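Local coordinates for protein Ser-thr phosphatase MSPP (Mycobacterium smegmatis, PDB 2JFR) that probably dephosphorylates phosphoserine and phosphothreonine residues as a metal-dependent phosphatase of the PPM family, at residues A[6-14]-A[206-214]. Residues are numbered along the deposited sequence; the frame is centred on the assembly and turned at random. Where two conformers were deposited one is given.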
loop_
_atom_site.group_PDB
_atom_site.type_symbol
_atom_site.label_atom_id
_atom_site.label_comp_id
_atom_site.label_asym_id
_atom_site.label_seq_id
_atom_site.Cartn_x
_atom_site.Cartn_y
_atom_site.Cartn_z
ATOM N N LEU A 6 -10.025 -16.024 -1.243
ATOM C CA LEU A 6 -10.947 -16.434 -2.311
ATOM C C LEU A 6 -10.488 -15.933 -3.624
ATOM O O LEU A 6 -10.460 -16.646 -4.617
ATOM C CB LEU A 6 -12.330 -15.984 -1.993
ATOM C CG LEU A 6 -12.931 -16.455 -0.693
ATOM C CD1 LEU A 6 -14.346 -15.964 -0.535
ATOM C CD2 LEU A 6 -12.898 -17.992 -0.641
ATOM N N SER A 7 -10.138 -14.629 -3.716
ATOM C CA SER A 7 -9.583 -14.109 -4.935
ATOM C C SER A 7 -9.002 -12.724 -4.613
ATOM O O SER A 7 -9.121 -12.199 -3.517
ATOM C CB SER A 7 -10.591 -14.026 -6.049
ATOM O OG SER A 7 -11.424 -12.906 -5.859
ATOM N N ALA A 8 -8.291 -12.243 -5.584
ATOM C CA ALA A 8 -7.610 -10.966 -5.469
ATOM C C ALA A 8 -7.568 -10.315 -6.819
ATOM O O ALA A 8 -7.685 -10.976 -7.865
ATOM C CB ALA A 8 -6.216 -11.119 -4.923
ATOM N N ALA A 9 -7.425 -9.014 -6.854
ATOM C CA ALA A 9 -7.346 -8.254 -8.087
ATOM C C ALA A 9 -6.465 -7.033 -7.855
ATOM O O ALA A 9 -6.370 -6.547 -6.740
ATOM C CB ALA A 9 -8.724 -7.812 -8.582
ATOM N N THR A 10 -5.919 -6.525 -8.952
ATOM C CA THR A 10 -5.114 -5.305 -8.868
ATOM C C THR A 10 -5.470 -4.388 -10.028
ATOM O O THR A 10 -5.880 -4.840 -11.107
ATOM C CB THR A 10 -3.629 -5.563 -8.915
ATOM O OG1 THR A 10 -3.169 -5.931 -10.215
ATOM C CG2 THR A 10 -3.203 -6.686 -7.953
ATOM N N ALA A 11 -5.230 -3.103 -9.826
ATOM C CA ALA A 11 -5.320 -2.131 -10.923
ATOM C C ALA A 11 -4.358 -0.994 -10.604
ATOM O O ALA A 11 -4.136 -0.649 -9.443
ATOM C CB ALA A 11 -6.708 -1.579 -11.134
ATOM N N THR A 12 -3.856 -0.388 -11.660
ATOM C CA THR A 12 -3.035 0.787 -11.500
ATOM C C THR A 12 -3.371 1.731 -12.603
ATOM O O THR A 12 -3.640 1.364 -13.739
ATOM C CB THR A 12 -1.536 0.354 -11.484
ATOM O OG1 THR A 12 -0.666 1.489 -11.147
ATOM C CG2 THR A 12 -1.027 -0.179 -12.835
ATOM N N ASP A 13 -3.304 3.012 -12.312
ATOM C CA ASP A 13 -3.727 4.100 -13.193
ATOM C C ASP A 13 -2.693 5.231 -13.077
ATOM O O ASP A 13 -2.499 5.771 -11.977
ATOM C CB ASP A 13 -5.099 4.646 -12.858
ATOM C CG ASP A 13 -5.452 5.728 -13.841
ATOM O OD1 ASP A 13 -4.904 5.671 -14.983
ATOM O OD2 ASP A 13 -6.144 6.690 -13.459
ATOM N N GLN A 14 -2.043 5.604 -14.166
ATOM C CA GLN A 14 -1.130 6.719 -14.126
ATOM C C GLN A 14 -1.844 8.021 -13.813
ATOM O O GLN A 14 -1.296 8.890 -13.107
ATOM C CB GLN A 14 -0.403 6.827 -15.459
ATOM C CG GLN A 14 0.618 7.926 -15.527
ATOM C CD GLN A 14 1.413 7.885 -16.794
ATOM O OE1 GLN A 14 1.503 6.897 -17.505
ATOM N NE2 GLN A 14 2.013 9.010 -17.119
ATOM N N PRO A 206 -14.257 -8.434 -7.200
ATOM C CA PRO A 206 -12.997 -7.660 -6.969
ATOM C C PRO A 206 -12.368 -7.116 -8.230
ATOM O O PRO A 206 -11.724 -6.059 -8.176
ATOM C CB PRO A 206 -12.072 -8.670 -6.326
ATOM C CG PRO A 206 -12.713 -9.968 -6.576
ATOM C CD PRO A 206 -14.165 -9.842 -6.743
ATOM N N GLN A 207 -12.506 -7.779 -9.391
ATOM C CA GLN A 207 -11.945 -7.174 -10.601
ATOM C C GLN A 207 -12.724 -5.953 -11.041
ATOM O O GLN A 207 -12.141 -5.047 -11.595
ATOM C CB GLN A 207 -11.926 -8.235 -11.727
ATOM C CG GLN A 207 -11.008 -9.414 -11.389
ATOM C CD GLN A 207 -11.084 -10.498 -12.439
ATOM O OE1 GLN A 207 -10.197 -10.645 -13.293
ATOM N NE2 GLN A 207 -12.156 -11.301 -12.391
ATOM N N VAL A 208 -14.029 -5.893 -10.767
ATOM C CA VAL A 208 -14.788 -4.684 -10.969
ATOM C C VAL A 208 -14.380 -3.620 -9.945
ATOM O O VAL A 208 -14.221 -2.452 -10.271
ATOM C CB VAL A 208 -16.292 -4.992 -10.918
ATOM C CG1 VAL A 208 -17.083 -3.694 -10.953
ATOM C CG2 VAL A 208 -16.623 -5.874 -12.130
ATOM N N ALA A 209 -14.237 -4.023 -8.686
ATOM C CA ALA A 209 -13.860 -3.095 -7.637
ATOM C C ALA A 209 -12.593 -2.344 -7.999
ATOM O O ALA A 209 -12.538 -1.123 -7.861
ATOM C CB ALA A 209 -13.671 -3.764 -6.263
ATOM N N VAL A 210 -11.552 -3.031 -8.428
ATOM C CA VAL A 210 -10.289 -2.342 -8.690
ATOM C C VAL A 210 -10.430 -1.388 -9.859
ATOM O O VAL A 210 -9.855 -0.281 -9.824
ATOM C CB VAL A 210 -9.098 -3.273 -8.846
ATOM C CG1 VAL A 210 -8.783 -4.007 -7.546
ATOM C CG2 VAL A 210 -9.248 -4.283 -10.000
ATOM N N ARG A 211 -11.166 -1.780 -10.888
ATOM C CA ARG A 211 -11.364 -0.864 -12.023
ATOM C C ARG A 211 -12.173 0.339 -11.591
ATOM O O ARG A 211 -11.852 1.471 -11.971
ATOM C CB ARG A 211 -12.033 -1.627 -13.139
ATOM C CG ARG A 211 -11.076 -2.549 -13.864
ATOM C CD ARG A 211 -11.815 -3.373 -14.903
ATOM N NE ARG A 211 -11.046 -4.518 -15.314
ATOM C CZ ARG A 211 -11.522 -5.734 -15.542
ATOM N NH1 ARG A 211 -12.798 -6.083 -15.408
ATOM N NH2 ARG A 211 -10.613 -6.609 -15.920
ATOM N N ARG A 212 -13.236 0.137 -10.803
ATOM C CA ARG A 212 -14.037 1.257 -10.358
ATOM C C ARG A 212 -13.245 2.179 -9.440
ATOM O O ARG A 212 -13.436 3.398 -9.497
ATOM C CB ARG A 212 -15.306 0.779 -9.699
ATOM C CG ARG A 212 -16.228 0.047 -10.693
ATOM C CD ARG A 212 -17.572 -0.205 -10.107
ATOM N NE ARG A 212 -18.299 0.979 -9.706
ATOM C CZ ARG A 212 -19.098 0.972 -8.618
ATOM N NH1 ARG A 212 -19.332 -0.025 -7.765
ATOM N NH2 ARG A 212 -19.657 2.097 -8.427
ATOM N N LEU A 213 -12.371 1.633 -8.608
ATOM C CA LEU A 213 -11.571 2.459 -7.728
ATOM C C LEU A 213 -10.681 3.423 -8.486
ATOM O O LEU A 213 -10.612 4.600 -8.224
ATOM C CB LEU A 213 -10.753 1.635 -6.760
ATOM C CG LEU A 213 -11.554 0.987 -5.625
ATOM C CD1 LEU A 213 -10.816 -0.168 -5.023
ATOM C CD2 LEU A 213 -11.910 2.049 -4.577
ATOM N N VAL A 214 -9.971 2.890 -9.502
ATOM C CA VAL A 214 -9.101 3.809 -10.215
ATOM C C VAL A 214 -9.950 4.734 -11.081
ATOM O O VAL A 214 -9.549 5.904 -11.248
ATOM C CB VAL A 214 -8.009 3.073 -11.020
ATOM C CG1 VAL A 214 -7.115 2.259 -10.088
ATOM C CG2 VAL A 214 -8.597 2.196 -12.092
HETATM O O HOH W 1 -6.829 6.812 -11.059
#
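Two peptide planes of the strand, A9–T10 and T10–A11, each carry a methyl of V210 over the face turned to the helix: CG1 lies 3.6 Å from A9 O, and CG2 rests against T10 O. At their edges, A9 and A11 hydrogen-bond through the backbone to V230 and V228 of strand 226-233. At the helix start the A9 methyl meets the P206 ring, CB to CB 4.1 Å, and also lies against the P206 carbonyl oxygen. A11 CB packs on V210 CB (3.7 Å) and the V210 carbonyl oxygen, with V214 CG1 beside it in the conformer modelled. The axes of 6-13 and 206-214 approach to 7.2 Å at 21°, a closeness consistent with the small A9 and A11 side chains between them. With CG anti to the backbone N (chi1 -179°), the modelled D13 carboxylate extends beyond this apolar row; OD2 accepts from N218 ND2 and from a water that also donates to V214 O. No direct hydrogen bond joins the segments. Helix 206-219 belongs to a helical layer on the outer face of one sheet of the PPM sandwich: strand 5-13 is that sheet's edge, P206 and V210 also rest on strand 226-233, and L213 reaches strand 180-184 and helix 194-201.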